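Local coordinates for protein blood group a-and b-cleaving endo-beta-galactosidase (Streptococcus pneumoniae, PDB 2YGL) that probably binds host glycans through tandem CBM51 modules of a family 98 endo-beta-galactosidase that cleaves blood group A and B antigens, at residues A[179-183]-A[184-188]; A[73-77]-A[78-82]; A[290-294]-A[295-299]; A[114-118]-A[119-123]; A[214-217]-A[218-221]. One frame throughout, in Å; residues are numbered along the deposited sequence.

In the fold
From the N terminus the contacts follow one another in series; none nests in or crosses another, since each is closed within one short continuous piece of chain. Interaction 2 (73-82) turns the chain from a strand of the five-stranded sheet of the first module toward strand 82-87 of its six-stranded partner. Interaction 4 (114-123) leaves strand 113-117, one edge of that five-stranded sheet. Interaction 1 ends the helix 179-184 that leads into the second module. Interaction 5 (214-221) starts a short helix there, and interaction 3 (290-299) closes a hairpin at the sheet border. Interactions 4 and 5 lie about 64 Å apart between centres.

Interaction 1 of 5, residues A[179-183]-A[184-188]; sequences PDLLN and KGING
Ile186 packs its CG1 and CD1 against the side chains of Leu181 and Leu182, covering the last turn of a short helix just after the chain has left it. Ile186 CG1 comes to 3.8 Å from Leu181 CG, the two side chains crossing at about a right angle. Ile186 CD1 meets Leu182 CD2, also at 3.8 Å, but here the side chains run alongside each other and point the same way. Leu181 reaches this meeting by its first torsion: its CG stands opposite the backbone N (chi1 175°), which swings the isobutyl group toward the exit of the helix although its CB points away from residues 184-188. Leu182 and Ile186 both continue onto Leu349 of strand 343-352, joining the helix end to the sheet beneath it.

Two backbone bonds close the turn. Lys184 N donates a hydrogen bond to Asp180 O at 2.9 Å, and Gly185 N repeats the pattern with Leu181 O at 2.9 Å and 158°. Gly185 then departs from helical geometry with a phi of 116°, a region that suits glycine because a side chain would press on the preceding carbonyl oxygen. Leu182 O is taken up beyond the turn by Tyr191 OH. The arrangement is that of a helix C-terminus ended by a glycine, with an apolar residue just past the glycine folded back onto the final turn.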
loop_
_atom_site.group_PDB
_atom_site.type_symbol
_atom_site.label_atom_id
_atom_site.label_comp_id
_atom_site.label_asym_id
_atom_site.label_seq_id
_atom_site.Cartn_x
_atom_site.Cartn_y
_atom_site.Cartn_z
ATOM N N PRO A 179 -7.339 -14.514 -4.957
ATOM C CA PRO A 179 -8.578 -15.231 -4.659
ATOM C C PRO A 179 -8.745 -15.493 -3.161
ATOM O O PRO A 179 -9.835 -15.285 -2.624
ATOM C CB PRO A 179 -8.414 -16.535 -5.437
ATOM C CG PRO A 179 -7.602 -16.142 -6.619
ATOM C CD PRO A 179 -6.637 -15.102 -6.116
ATOM N N ASP A 180 -7.666 -15.919 -2.499
ATOM C CA ASP A 180 -7.652 -16.123 -1.045
ATOM C C ASP A 180 -8.130 -14.901 -0.259
ATOM O O ASP A 180 -8.937 -15.030 0.665
ATOM C CB ASP A 180 -6.250 -16.518 -0.563
ATOM C CG ASP A 180 -5.980 -18.003 -0.694
ATOM O OD1 ASP A 180 -6.949 -18.792 -0.741
ATOM O OD2 ASP A 180 -4.791 -18.385 -0.737
ATOM N N LEU A 181 -7.623 -13.726 -0.630
ATOM C CA LEU A 181 -7.978 -12.477 0.042
ATOM C C LEU A 181 -9.464 -12.151 -0.118
ATOM O O LEU A 181 -10.123 -11.754 0.844
ATOM C CB LEU A 181 -7.107 -11.318 -0.462
ATOM C CG LEU A 181 -7.425 -9.906 0.051
ATOM C CD1 LEU A 181 -7.240 -9.789 1.563
ATOM C CD2 LEU A 181 -6.580 -8.868 -0.672
ATOM N N LEU A 182 -9.985 -12.325 -1.332
ATOM C CA LEU A 182 -11.403 -12.083 -1.596
ATOM C C LEU A 182 -12.294 -13.132 -0.931
ATOM O O LEU A 182 -13.447 -12.850 -0.601
ATOM C CB LEU A 182 -11.682 -11.985 -3.105
ATOM C CG LEU A 182 -10.967 -10.872 -3.890
ATOM C CD1 LEU A 182 -11.494 -10.781 -5.316
ATOM C CD2 LEU A 182 -11.078 -9.512 -3.196
ATOM N N ASN A 183 -11.745 -14.331 -0.724
ATOM C CA ASN A 183 -12.441 -15.405 -0.011
ATOM C C ASN A 183 -12.466 -15.219 1.508
ATOM O O ASN A 183 -13.427 -15.618 2.169
ATOM C CB ASN A 183 -11.839 -16.770 -0.362
ATOM C CG ASN A 183 -12.253 -17.258 -1.743
ATOM O OD1 ASN A 183 -11.491 -17.946 -2.426
ATOM N ND2 ASN A 183 -13.460 -16.902 -2.158
ATOM N N LYS A 184 -11.407 -14.627 2.055
ATOM C CA LYS A 184 -11.347 -14.325 3.487
ATOM C C LYS A 184 -12.154 -13.069 3.808
ATOM O O LYS A 184 -12.882 -13.029 4.802
ATOM C CB LYS A 184 -9.898 -14.150 3.952
ATOM C CG LYS A 184 -9.753 -13.993 5.472
ATOM C CD LYS A 184 -8.564 -13.121 5.851
ATOM C CE LYS A 184 -7.255 -13.900 5.836
ATOM N NZ LYS A 184 -6.113 -13.042 6.261
ATOM N N GLY A 185 -12.018 -12.052 2.958
ATOM C CA GLY A 185 -12.676 -10.766 3.169
ATOM C C GLY A 185 -11.687 -9.634 3.373
ATOM O O GLY A 185 -10.573 -9.851 3.845
ATOM N N ILE A 186 -12.097 -8.425 2.999
ATOM C CA ILE A 186 -11.298 -7.221 3.214
ATOM C C ILE A 186 -12.089 -6.265 4.104
ATOM O O ILE A 186 -13.276 -6.026 3.864
ATOM C CB ILE A 186 -10.944 -6.508 1.874
ATOM C CG1 ILE A 186 -10.301 -7.485 0.880
ATOM C CG2 ILE A 186 -10.030 -5.298 2.118
ATOM C CD1 ILE A 186 -10.140 -6.930 -0.528
ATOM N N ASN A 187 -11.434 -5.733 5.136
ATOM C CA ASN A 187 -12.025 -4.691 5.979
ATOM C C ASN A 187 -12.448 -3.492 5.141
ATOM O O ASN A 187 -11.639 -2.926 4.405
ATOM C CB ASN A 187 -11.043 -4.237 7.067
ATOM C CG ASN A 187 -10.876 -5.257 8.181
ATOM O OD1 ASN A 187 -11.605 -6.253 8.261
ATOM N ND2 ASN A 187 -9.912 -5.007 9.061
ATOM N N GLY A 188 -13.721 -3.125 5.244
ATOM C CA GLY A 188 -14.273 -2.009 4.474
ATOM C C GLY A 188 -14.796 -2.422 3.111
ATOM O O GLY A 188 -15.317 -1.591 2.361
#

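Interaction 2 of 5, residues A[73-77]-A[78-82]; sequences YDISG and QGFEK
The Phe80 ring meets Ile75 obliquely, through neither a clear face nor a clear edge: its CD2 lies 3.9 Å from Ile75 CG2, with CE2 slightly farther. Ile75 has CG1 in the crowded position between backbone N and carbonyl carbon (chi1 57°), which leaves CG2 as the branch turned to the ring. Leu168 of strand 160-171 touches both side chains, so the pair belongs to the apolar interior.

The Asp74 carboxylate grips Ser76 twice through OD1. Ser76 OG donates to the syn lone pair of Asp74 OD1 at 2.8 Å, while Ser76 N approaches Asp74 OD1 from above the carboxylate plane at 3.0 Å. Gln78 N reaches Ile75 O at 3.3 Å from well above the carbonyl plane, a long closing bond. The Gln78 chain, bent at chi2, folds CB and CG over the same oxygen, CB 3.3 Å from Ile75 O. A water bridges the bend, donating to Ile75 O at 2.7 Å and accepting from Phe80 N. Gly77 supplies the positive phi (62°) that the turn requires. An Asx turn thus overlaps the start of a type II beta turn, at a bend between the two sheets of the first module's beta sandwich.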
loop_
_atom_site.group_PDB
_atom_site.type_symbol
_atom_site.label_atom_id
_atom_site.label_comp_id
_atom_site.label_asym_id
_atom_site.label_seq_id
_atom_site.Cartn_x
_atom_site.Cartn_y
_atom_site.Cartn_z
ATOM N N TYR A 73 19.061 1.050 7.321
ATOM C CA TYR A 73 17.925 0.145 7.481
ATOM C C TYR A 73 17.489 -0.428 6.136
ATOM O O TYR A 73 17.440 0.287 5.127
ATOM C CB TYR A 73 16.744 0.869 8.136
ATOM C CG TYR A 73 17.000 1.333 9.554
ATOM C CD1 TYR A 73 17.630 2.553 9.807
ATOM C CD2 TYR A 73 16.604 0.557 10.644
ATOM C CE1 TYR A 73 17.869 2.984 11.102
ATOM C CE2 TYR A 73 16.835 0.982 11.950
ATOM C CZ TYR A 73 17.471 2.198 12.169
ATOM O OH TYR A 73 17.708 2.631 13.452
ATOM N N ASP A 74 17.175 -1.721 6.135
ATOM C CA ASP A 74 16.631 -2.388 4.960
ATOM C C ASP A 74 15.132 -2.140 4.904
ATOM O O ASP A 74 14.387 -2.573 5.784
ATOM C CB ASP A 74 16.934 -3.893 4.994
ATOM C CG ASP A 74 16.369 -4.646 3.787
ATOM O OD1 ASP A 74 15.978 -4.010 2.781
ATOM O OD2 ASP A 74 16.321 -5.892 3.846
ATOM N N ILE A 75 14.700 -1.428 3.870
ATOM C CA ILE A 75 13.283 -1.114 3.691
ATOM C C ILE A 75 12.699 -1.751 2.420
ATOM O O ILE A 75 11.669 -1.299 1.909
ATOM C CB ILE A 75 13.013 0.423 3.742
ATOM C CG1 ILE A 75 13.832 1.169 2.678
ATOM C CG2 ILE A 75 13.301 0.963 5.146
ATOM C CD1 ILE A 75 13.366 2.590 2.404
ATOM N N SER A 76 13.355 -2.809 1.937
ATOM C CA SER A 76 12.926 -3.534 0.731
ATOM C C SER A 76 11.509 -4.082 0.859
ATOM O O SER A 76 11.176 -4.716 1.859
ATOM C CB SER A 76 13.885 -4.685 0.417
ATOM O OG SER A 76 15.183 -4.206 0.127
ATOM N N GLY A 77 10.686 -3.819 -0.155
ATOM C CA GLY A 77 9.303 -4.314 -0.216
ATOM C C GLY A 77 8.366 -3.846 0.888
ATOM O O GLY A 77 7.226 -4.306 0.976
ATOM N N GLN A 78 8.840 -2.922 1.721
ATOM C CA GLN A 78 8.102 -2.472 2.905
ATOM C C GLN A 78 7.001 -1.470 2.575
ATOM O O GLN A 78 6.051 -1.308 3.345
ATOM C CB GLN A 78 9.064 -1.855 3.920
ATOM C CG GLN A 78 10.089 -2.819 4.492
ATOM C CD GLN A 78 9.607 -3.511 5.742
ATOM O OE1 GLN A 78 8.709 -4.351 5.694
ATOM N NE2 GLN A 78 10.208 -3.167 6.874
ATOM N N GLY A 79 7.147 -0.784 1.444
ATOM C CA GLY A 79 6.142 0.158 0.964
ATOM C C GLY A 79 6.068 1.487 1.698
ATOM O O GLY A 79 5.022 2.140 1.689
ATOM N N PHE A 80 7.169 1.896 2.329
ATOM C CA PHE A 80 7.224 3.199 2.997
ATOM C C PHE A 80 7.209 4.335 1.980
ATOM O O PHE A 80 7.770 4.213 0.892
ATOM C CB PHE A 80 8.449 3.311 3.911
ATOM C CG PHE A 80 8.422 2.372 5.086
ATOM C CD1 PHE A 80 7.393 2.433 6.024
ATOM C CD2 PHE A 80 9.434 1.435 5.264
ATOM C CE1 PHE A 80 7.368 1.565 7.115
ATOM C CE2 PHE A 80 9.418 0.565 6.353
ATOM C CZ PHE A 80 8.381 0.630 7.279
ATOM N N GLU A 81 6.565 5.438 2.347
ATOM C CA GLU A 81 6.358 6.559 1.433
ATOM C C GLU A 81 7.129 7.809 1.855
ATOM O O GLU A 81 7.537 8.606 1.008
ATOM C CB GLU A 81 4.864 6.872 1.316
ATOM C CG GLU A 81 4.036 5.729 0.729
ATOM C CD GLU A 81 2.557 5.815 1.080
ATOM O OE1 GLU A 81 2.020 6.940 1.194
ATOM O OE2 GLU A 81 1.927 4.748 1.240
ATOM N N LYS A 82 7.315 7.975 3.164
ATOM C CA LYS A 82 7.990 9.148 3.713
ATOM C C LYS A 82 8.920 8.787 4.864
ATOM O O LYS A 82 8.696 7.802 5.578
ATOM C CB LYS A 82 6.969 10.188 4.200
ATOM C CG LYS A 82 6.183 10.892 3.096
ATOM C CD LYS A 82 4.959 11.616 3.653
ATOM C CE LYS A 82 5.244 13.080 3.953
ATOM N NZ LYS A 82 5.214 13.919 2.718
HETATM O O HOH W 1 10.012 0.894 1.838
#

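Interaction 3 of 5, residues A[290-294]-A[295-299]; sequences VVADG and KVIYS
Strands 290-292 and 295-299 run antiparallel, their axes 4.4 Å apart at closest and inclined at 143°, joined by a type I' turn from Ala292 to Lys295 with Asp293 and Gly294 at positive phi. Ala292 and Lys295 form a hydrogen-bonded pair, with Ala292 N to Lys295 O at 2.8 Å and Lys295 N to Ala292 O at 2.9 Å; the latter donor stands well above the carbonyl plane. Farther along, a classic beta bulge sets Ile297 and Tyr298 against Val290. Val290 O accepts both Ile297 N at 2.9 Å and Tyr298 N at 3.2 Å, the second in the carbonyl plane on a lone pair, and Val290 N donates to Tyr298 O.

Val290, Ala292 and Tyr298 share one face, with Ile297 packed beside them. Ile297 CD1 touches both Ala292 CB and Val290 CG1, 4.0 Å from each. Val290 CB touches Tyr298 CB at 3.9 Å, and Val317 packs on both residues. Val291 and Val296 pair on the other face, their CG2 atoms in contact.

Asp293 OD1 accepts from the backbone nitrogens of Gln326 and Thr327. Main-chain bonding therefore sets the register, and at the bulge one carbonyl, Val290 O, serves the amides of both Ile297 and Tyr298.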
loop_
_atom_site.group_PDB
_atom_site.type_symbol
_atom_site.label_atom_id
_atom_site.label_comp_id
_atom_site.label_asym_id
_atom_site.label_seq_id
_atom_site.Cartn_x
_atom_site.Cartn_y
_atom_site.Cartn_z
ATOM N N VAL A 290 -17.291 -2.278 -16.898
ATOM C CA VAL A 290 -17.755 -1.578 -15.705
ATOM C C VAL A 290 -18.068 -0.144 -16.124
ATOM O O VAL A 290 -17.213 0.556 -16.675
ATOM C CB VAL A 290 -16.723 -1.607 -14.557
ATOM C CG1 VAL A 290 -17.281 -0.916 -13.309
ATOM C CG2 VAL A 290 -16.326 -3.040 -14.229
ATOM N N VAL A 291 -19.304 0.277 -15.879
ATOM C CA VAL A 291 -19.799 1.557 -16.375
ATOM C C VAL A 291 -20.261 2.439 -15.212
ATOM O O VAL A 291 -21.150 2.055 -14.449
ATOM C CB VAL A 291 -20.953 1.357 -17.397
ATOM C CG1 VAL A 291 -21.302 2.660 -18.089
ATOM C CG2 VAL A 291 -20.581 0.294 -18.438
ATOM N N ALA A 292 -19.639 3.608 -15.081
ATOM C CA ALA A 292 -20.004 4.582 -14.053
ATOM C C ALA A 292 -20.734 5.768 -14.674
ATOM O O ALA A 292 -20.164 6.500 -15.486
ATOM C CB ALA A 292 -18.768 5.048 -13.290
ATOM N N ASP A 293 -21.997 5.939 -14.286
ATOM C CA ASP A 293 -22.881 6.990 -14.821
ATOM C C ASP A 293 -22.858 7.082 -16.350
ATOM O O ASP A 293 -22.726 8.169 -16.914
ATOM C CB ASP A 293 -22.568 8.355 -14.183
ATOM C CG ASP A 293 -22.811 8.369 -12.680
ATOM O OD1 ASP A 293 -23.784 7.732 -12.220
ATOM O OD2 ASP A 293 -22.027 9.015 -11.958
ATOM N N GLY A 294 -22.976 5.931 -17.010
ATOM C CA GLY A 294 -23.024 5.878 -18.470
ATOM C C GLY A 294 -21.665 5.891 -19.145
ATOM O O GLY A 294 -21.578 5.759 -20.363
ATOM N N LYS A 295 -20.603 6.032 -18.355
ATOM C CA LYS A 295 -19.244 6.089 -18.880
ATOM C C LYS A 295 -18.458 4.819 -18.550
ATOM O O LYS A 295 -18.335 4.433 -17.382
ATOM C CB LYS A 295 -18.519 7.330 -18.344
ATOM C CG LYS A 295 -17.243 7.692 -19.095
ATOM C CD LYS A 295 -16.595 8.946 -18.505
ATOM C CE LYS A 295 -15.366 9.379 -19.297
ATOM N NZ LYS A 295 -14.210 8.450 -19.124
ATOM N N VAL A 296 -17.931 4.176 -19.589
ATOM C CA VAL A 296 -17.112 2.975 -19.430
ATOM C C VAL A 296 -15.809 3.339 -18.724
ATOM O O VAL A 296 -15.024 4.144 -19.231
ATOM C CB VAL A 296 -16.825 2.290 -20.799
ATOM C CG1 VAL A 296 -15.861 1.127 -20.640
ATOM C CG2 VAL A 296 -18.125 1.813 -21.443
ATOM N N ILE A 297 -15.603 2.765 -17.539
ATOM C CA ILE A 297 -14.381 2.997 -16.763
ATOM C C ILE A 297 -13.480 1.764 -16.735
ATOM O O ILE A 297 -12.321 1.843 -16.320
ATOM C CB ILE A 297 -14.674 3.511 -15.326
ATOM C CG1 ILE A 297 -15.547 2.512 -14.550
ATOM C CG2 ILE A 297 -15.304 4.909 -15.381
ATOM C CD1 ILE A 297 -15.570 2.738 -13.049
ATOM N N TYR A 298 -14.028 0.626 -17.165
ATOM C CA TYR A 298 -13.248 -0.574 -17.447
ATOM C C TYR A 298 -13.824 -1.333 -18.643
ATOM O O TYR A 298 -15.038 -1.515 -18.745
ATOM C CB TYR A 298 -13.175 -1.526 -16.240
ATOM C CG TYR A 298 -12.483 -2.830 -16.598
ATOM C CD1 TYR A 298 -11.098 -2.956 -16.493
ATOM C CD2 TYR A 298 -13.209 -3.922 -17.089
ATOM C CE1 TYR A 298 -10.454 -4.134 -16.845
ATOM C CE2 TYR A 298 -12.573 -5.105 -17.450
ATOM C CZ TYR A 298 -11.198 -5.203 -17.323
ATOM O OH TYR A 298 -10.561 -6.369 -17.672
ATOM N N SER A 299 -12.938 -1.782 -19.528
ATOM C CA SER A 299 -13.303 -2.687 -20.616
ATOM C C SER A 299 -12.270 -3.799 -20.753
ATOM O O SER A 299 -11.063 -3.544 -20.739
ATOM C CB SER A 299 -13.438 -1.928 -21.932
ATOM O OG SER A 299 -13.938 -2.777 -22.949
#

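Interaction 4 of 5, residues A[114-118]-A[119-123]; sequences VVYSS and SVTNP
A type I beta turn from Ser117 to Val120 takes the chain off strand 113-117, an edge strand of a five-stranded sheet in the first module's beta sandwich, and a short run of helical backbone angles continues the turn. Ser117 OG and Ser119 OG share a hydrogen bond of 3.2 Å along one flank of the bend, its direction undecided. Ser117 OG is trans to its backbone N (chi1 -179°), which carries the hydroxyl alongside the next residue but one.

Past the turn, Asn122 N donates to Ser118 O at 2.7 Å, nearly along the C=O axis, and Asn122 CB lies against the same oxygen at 3.3 Å. Asn122 ND2 makes a weak bond to Thr121 OG1, 2.7 Å long but bent to 124°. Beside them Tyr116 turns its ring toward the loop. Tyr116 OH is buried here without a hydrogen-bonding partner in the model, and Gln133 of strand 133-138 touches the side chains of Tyr116, Thr121 and Asn122, so the turn also meets the second sheet.

Ser118 carries the remaining polar link, about 12 Å from the calcium ion measured from its side chain. Its OG accepts from Ile106 N in the adjacent strand and donates to a water at 2.7 Å, and that water donates to Asn122 O at 2.6 Å.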
loop_
_atom_site.group_PDB
_atom_site.type_symbol
_atom_site.label_atom_id
_atom_site.label_comp_id
_atom_site.label_asym_id
_atom_site.label_seq_id
_atom_site.Cartn_x
_atom_site.Cartn_y
_atom_site.Cartn_z
ATOM N N VAL A 114 21.742 11.043 -2.136
ATOM C CA VAL A 114 21.513 11.996 -1.051
ATOM C C VAL A 114 20.144 12.641 -1.246
ATOM O O VAL A 114 19.927 13.381 -2.209
ATOM C CB VAL A 114 22.622 13.081 -0.985
ATOM C CG1 VAL A 114 22.293 14.134 0.071
ATOM C CG2 VAL A 114 23.979 12.447 -0.703
ATOM N N VAL A 115 19.221 12.344 -0.337
ATOM C CA VAL A 115 17.857 12.874 -0.431
ATOM C C VAL A 115 17.618 14.055 0.513
ATOM O O VAL A 115 16.636 14.786 0.372
ATOM C CB VAL A 115 16.776 11.772 -0.256
ATOM C CG1 VAL A 115 16.785 10.831 -1.459
ATOM C CG2 VAL A 115 16.964 11.001 1.049
ATOM N N TYR A 116 18.528 14.227 1.469
ATOM C CA TYR A 116 18.574 15.417 2.311
ATOM C C TYR A 116 20.007 15.712 2.740
ATOM O O TYR A 116 20.766 14.802 3.078
ATOM C CB TYR A 116 17.674 15.281 3.549
ATOM C CG TYR A 116 17.897 16.387 4.565
ATOM C CD1 TYR A 116 18.871 16.262 5.559
ATOM C CD2 TYR A 116 17.155 17.565 4.516
ATOM C CE1 TYR A 116 19.093 17.281 6.482
ATOM C CE2 TYR A 116 17.370 18.588 5.435
ATOM C CZ TYR A 116 18.340 18.436 6.413
ATOM O OH TYR A 116 18.557 19.439 7.324
ATOM N N SER A 117 20.360 16.994 2.728
ATOM C CA SER A 117 21.626 17.460 3.279
ATOM C C SER A 117 21.401 18.745 4.063
ATOM O O SER A 117 20.706 19.649 3.598
ATOM C CB SER A 117 22.655 17.691 2.172
ATOM O OG SER A 117 23.893 18.114 2.719
ATOM N N SER A 118 21.998 18.818 5.250
ATOM C CA SER A 118 21.897 20.001 6.104
ATOM C C SER A 118 22.720 21.184 5.577
ATOM O O SER A 118 22.600 22.297 6.087
ATOM C CB SER A 118 22.312 19.664 7.542
ATOM O OG SER A 118 23.665 19.241 7.609
ATOM N N SER A 119 23.542 20.936 4.557
ATOM C CA SER A 119 24.412 21.960 3.957
ATOM C C SER A 119 23.645 23.149 3.389
ATOM O O SER A 119 24.142 24.276 3.404
ATOM C CB SER A 119 25.268 21.353 2.846
ATOM O OG SER A 119 26.077 20.310 3.345
ATOM N N VAL A 120 22.444 22.878 2.884
ATOM C CA VAL A 120 21.590 23.881 2.247
ATOM C C VAL A 120 21.205 24.998 3.226
ATOM O O VAL A 120 21.407 26.183 2.944
ATOM C CB VAL A 120 20.315 23.219 1.635
ATOM C CG1 VAL A 120 19.400 24.259 0.990
ATOM C CG2 VAL A 120 20.701 22.149 0.624
ATOM N N THR A 121 20.670 24.610 4.380
ATOM C CA THR A 121 20.213 25.570 5.384
ATOM C C THR A 121 21.282 25.864 6.441
ATOM O O THR A 121 21.277 26.933 7.055
ATOM C CB THR A 121 18.924 25.081 6.083
ATOM O OG1 THR A 121 19.179 23.828 6.729
ATOM C CG2 THR A 121 17.790 24.905 5.076
ATOM N N ASN A 122 22.190 24.910 6.646
ATOM C CA ASN A 122 23.237 25.020 7.664
ATOM C C ASN A 122 24.623 24.717 7.093
ATOM O O ASN A 122 25.185 23.652 7.374
ATOM C CB ASN A 122 22.959 24.063 8.835
ATOM C CG ASN A 122 21.687 24.400 9.593
ATOM O OD1 ASN A 122 21.738 24.980 10.677
ATOM N ND2 ASN A 122 20.543 24.024 9.036
ATOM N N PRO A 123 25.187 25.647 6.292
ATOM C CA PRO A 123 26.502 25.419 5.679
ATOM C C PRO A 123 27.623 25.250 6.703
ATOM O O PRO A 123 28.587 24.530 6.449
ATOM C CB PRO A 123 26.731 26.689 4.854
ATOM C CG PRO A 123 25.848 27.716 5.480
ATOM C CD PRO A 123 24.635 26.959 5.908
HETATM O O HOH W 2 25.618 21.092 7.471
#

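Interaction 5 of 5, residues A[214-217]-A[218-221]; sequences DKPF and TPGN
Pro216, at the N-cap position, takes Gly220 N on its carbonyl oxygen at 3.0 Å, the first of the hydrogen bonds that start the helix. Phe217 O then takes two donors from a single residue: Asn221 N at 2.9 Å and 163°, the regular helical bond, and Asn221 ND2 at 2.8 Å, which arrives from above the carbonyl plane. Asn221 has its CG trans to the carbonyl carbon (chi1 -75°), bringing the amide back over the turn. Asn221 ND2 also bonds to Thr210 O, so both of its protons are probably in use.

The amide-aromatic contact follows from this placement. Asn221 ND2 stands 3.3 Å above the Phe217 ring plane, over its centre, with ring and amide planes 52° apart. Thr218 OG1 lies at the ring edge and in its plane, and is itself bonded to Glu342 OE2. His202 brings a second, inclined ring against Phe217.

Apolar packing joins the two prolines, which cross at about a right angle with Pro216 CG 3.8 Å from Pro219 CG. On another flank the extended Lys215 chain passes Gly220, its CD 4.0 Å from Gly220 CA, and Lys215 NZ probably reaches Gly220 O through a water while also bonding to Asn225 OD1.

Pro219 falls in the first turn, where a helix asks for no N-H from the chain, and thus costs no bond. The doubled bonds on Phe217 O and the amide over the ring probably fix the rotation of the Asn221 amide, linking the first helical turn to Thr210 in the loop before strand 212-213.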
loop_
_atom_site.group_PDB
_atom_site.type_symbol
_atom_site.label_atom_id
_atom_site.label_comp_id
_atom_site.label_asym_id
_atom_site.label_seq_id
_atom_site.Cartn_x
_atom_site.Cartn_y
_atom_site.Cartn_z
ATOM N N ASP A 214 -23.745 -15.511 -5.258
ATOM C CA ASP A 214 -22.798 -16.501 -4.726
ATOM C C ASP A 214 -22.885 -17.877 -5.409
ATOM O O ASP A 214 -22.397 -18.881 -4.875
ATOM C CB ASP A 214 -22.923 -16.610 -3.195
ATOM C CG ASP A 214 -22.742 -15.265 -2.496
ATOM O OD1 ASP A 214 -22.000 -14.407 -3.014
ATOM O OD2 ASP A 214 -23.342 -15.060 -1.426
ATOM N N LYS A 215 -23.492 -17.903 -6.596
ATOM C CA LYS A 215 -23.687 -19.124 -7.384
ATOM C C LYS A 215 -23.598 -18.795 -8.874
ATOM O O LYS A 215 -23.916 -17.672 -9.276
ATOM C CB LYS A 215 -25.071 -19.736 -7.121
ATOM C CG LYS A 215 -25.450 -19.938 -5.666
ATOM C CD LYS A 215 -26.944 -20.145 -5.532
ATOM C CE LYS A 215 -27.394 -19.952 -4.100
ATOM N NZ LYS A 215 -28.863 -20.156 -3.966
ATOM N N PRO A 216 -23.179 -19.773 -9.704
ATOM C CA PRO A 216 -23.318 -19.588 -11.152
ATOM C C PRO A 216 -24.793 -19.583 -11.550
ATOM O O PRO A 216 -25.625 -20.143 -10.833
ATOM C CB PRO A 216 -22.593 -20.806 -11.741
ATOM C CG PRO A 216 -22.544 -21.808 -10.636
ATOM C CD PRO A 216 -22.456 -21.014 -9.371
ATOM N N PHE A 217 -25.106 -18.950 -12.679
ATOM C CA PHE A 217 -26.489 -18.717 -13.094
ATOM C C PHE A 217 -27.347 -19.986 -13.214
ATOM O O PHE A 217 -28.373 -20.109 -12.538
ATOM C CB PHE A 217 -26.526 -17.918 -14.406
ATOM C CG PHE A 217 -27.907 -17.514 -14.837
ATOM C CD1 PHE A 217 -28.674 -18.355 -15.639
ATOM C CD2 PHE A 217 -28.443 -16.290 -14.441
ATOM C CE1 PHE A 217 -29.951 -17.982 -16.049
ATOM C CE2 PHE A 217 -29.727 -15.908 -14.846
ATOM C CZ PHE A 217 -30.481 -16.756 -15.650
ATOM N N THR A 218 -26.934 -20.915 -14.077
ATOM C CA THR A 218 -27.755 -22.092 -14.376
ATOM C C THR A 218 -27.937 -23.026 -13.171
ATOM O O THR A 218 -29.073 -23.317 -12.804
ATOM C CB THR A 218 -27.287 -22.830 -15.663
ATOM O OG1 THR A 218 -27.510 -21.978 -16.791
ATOM C CG2 THR A 218 -28.057 -24.137 -15.877
ATOM N N PRO A 219 -26.829 -23.483 -12.541
ATOM C CA PRO A 219 -27.005 -24.317 -11.346
ATOM C C PRO A 219 -27.800 -23.619 -10.235
ATOM O O PRO A 219 -28.630 -24.255 -9.585
ATOM C CB PRO A 219 -25.569 -24.595 -10.897
ATOM C CG PRO A 219 -24.776 -24.520 -12.155
ATOM C CD PRO A 219 -25.409 -23.413 -12.942
ATOM N N GLY A 220 -27.563 -22.324 -10.041
ATOM C CA GLY A 220 -28.303 -21.539 -9.053
ATOM C C GLY A 220 -29.801 -21.514 -9.312
ATOM O O GLY A 220 -30.601 -21.724 -8.396
ATOM N N ASN A 221 -30.182 -21.259 -10.560
ATOM C CA ASN A 221 -31.593 -21.290 -10.957
ATOM C C ASN A 221 -32.195 -22.705 -11.002
ATOM O O ASN A 221 -33.414 -22.864 -11.072
ATOM C CB ASN A 221 -31.798 -20.565 -12.294
ATOM C CG ASN A 221 -31.734 -19.050 -12.155
ATOM O OD1 ASN A 221 -32.663 -18.421 -11.648
ATOM N ND2 ASN A 221 -30.639 -18.459 -12.616
HETATM O O HOH W 3 -30.111 -22.132 -5.758
#